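Local atomic coordinates of HAD hydrolase, family IA, variant 3 (Entamoeba histolytica, PDB entry 6W04), a protein that binds a magnesium ion and probably acts as a hydrolase of the haloacid dehalogenase superfamily. Residues M1-L5 with L157-I161. Numbering follows the deposited sequence.
Sequences MEAVL and LGVSI
The carboxylate of Glu-2 accepts a hydrogen bond from the backbone of Ser-160: Ser-160 N stands 2.9 Å from Glu-2 OE1, and an N-H...O angle of 177° makes the bond practically straight. The donor uses the syn side of OE1 but lies 29° out of the carboxylate plane. The glutamate is extended beyond CG, which carries the acid past Val-159, whose side chain runs the opposite way, with Glu-2 OE1 3.5 Å from Val-159 CB. The two methyls of Val-159 divide their contacts. Val-159 CG1 lies against CB and the carbonyl O of Glu-2, while Val-159 CG2 comes to 3.7 Å from Ala-3 CB. Ala-3 CB also meets CD1 of Leu-157, and that same CD1 is 3.9 Å from Leu-5 CD2, so one leucine methyl bridges two residues on the same face of the strand. The other branch of Leu-5, CD1, meets Ile-161 CD1 at 4.0 Å, the two side chains crossing at about a right angle. Although the CB of Ile-161 is directed away, its CG1 stands anti to the backbone N (chi1 -178°), and the chain end returns toward Leu-5. The segment 157-161 lies in the loop that leads from helix 148-157 to strand 164-168, which lies parallel to and beside strand 3-7 in the Rossmann-like sheet of the HAD fold; Asp-7, farther along strand 3-7, binds magnesium. Gly-158, at positive phi, ends the helix in a Schellman motif, turning the chain between Leu-157 and Val-159. Beyond it, Ser-160 OG hydrogen-bonds to His-163 ND1 and Ser-162 OG, and backbone bonds join Glu-2 to His-163 and both Ala-3 and Leu-5 to Ile-165.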
# COMPACT_ATOMS: atom_id res chain seq x y z
N MET A 1 -11.72 -17.97 7.17
CA MET A 1 -10.86 -16.80 7.09
C MET A 1 -10.31 -16.44 8.46
O MET A 1 -11.06 -16.26 9.41
CB MET A 1 -11.62 -15.61 6.50
CG MET A 1 -10.84 -14.31 6.58
SD MET A 1 -11.67 -12.90 5.81
CE MET A 1 -13.19 -12.84 6.73
N GLU A 2 -8.98 -16.35 8.56
CA GLU A 2 -8.35 -16.11 9.85
C GLU A 2 -7.95 -14.66 10.07
O GLU A 2 -7.90 -14.23 11.23
CB GLU A 2 -7.12 -17.03 10.02
CG GLU A 2 -7.50 -18.50 10.23
CD GLU A 2 -6.31 -19.42 10.42
OE1 GLU A 2 -5.21 -18.92 10.73
OE2 GLU A 2 -6.46 -20.65 10.27
N ALA A 3 -7.69 -13.90 9.01
CA ALA A 3 -7.25 -12.53 9.17
C ALA A 3 -7.45 -11.78 7.87
O ALA A 3 -7.64 -12.37 6.80
CB ALA A 3 -5.79 -12.44 9.62
N VAL A 4 -7.41 -10.45 7.98
CA VAL A 4 -7.37 -9.54 6.84
C VAL A 4 -6.10 -8.71 6.94
O VAL A 4 -5.82 -8.12 7.99
CB VAL A 4 -8.60 -8.61 6.81
CG1 VAL A 4 -8.50 -7.64 5.63
CG2 VAL A 4 -9.88 -9.43 6.79
N LEU A 5 -5.35 -8.63 5.85
CA LEU A 5 -4.12 -7.84 5.82
C LEU A 5 -4.35 -6.70 4.83
O LEU A 5 -4.52 -6.96 3.63
CB LEU A 5 -2.92 -8.71 5.42
CG LEU A 5 -2.89 -10.06 6.14
CD1 LEU A 5 -1.72 -10.95 5.66
CD2 LEU A 5 -2.85 -9.86 7.67
N LEU A 157 0.04 -11.62 13.55
CA LEU A 157 -1.31 -11.88 14.03
C LEU A 157 -1.49 -13.31 14.52
O LEU A 157 -2.55 -13.64 15.05
CB LEU A 157 -2.33 -11.56 12.95
CG LEU A 157 -2.43 -10.09 12.54
CD1 LEU A 157 -3.54 -9.89 11.52
CD2 LEU A 157 -2.65 -9.23 13.77
N GLY A 158 -0.48 -14.16 14.36
CA GLY A 158 -0.56 -15.53 14.83
C GLY A 158 -1.48 -16.41 14.03
O GLY A 158 -2.07 -17.35 14.58
N VAL A 159 -1.61 -16.15 12.72
CA VAL A 159 -2.55 -16.83 11.85
C VAL A 159 -1.79 -17.47 10.69
O VAL A 159 -0.62 -17.17 10.45
CB VAL A 159 -3.64 -15.88 11.32
CG1 VAL A 159 -4.46 -15.29 12.47
CG2 VAL A 159 -3.00 -14.76 10.48
N SER A 160 -2.47 -18.36 9.98
CA SER A 160 -1.89 -19.02 8.82
C SER A 160 -2.11 -18.15 7.58
O SER A 160 -3.24 -17.69 7.34
CB SER A 160 -2.51 -20.41 8.63
OG SER A 160 -2.75 -20.65 7.25
N ILE A 161 -1.04 -17.92 6.82
CA ILE A 161 -1.09 -16.98 5.69
C ILE A 161 -2.15 -17.39 4.68
O ILE A 161 -2.82 -16.54 4.09
CB ILE A 161 0.30 -16.85 5.01
CG1 ILE A 161 0.26 -15.83 3.87
CG2 ILE A 161 0.78 -18.20 4.46
CD1 ILE A 161 -0.11 -14.41 4.32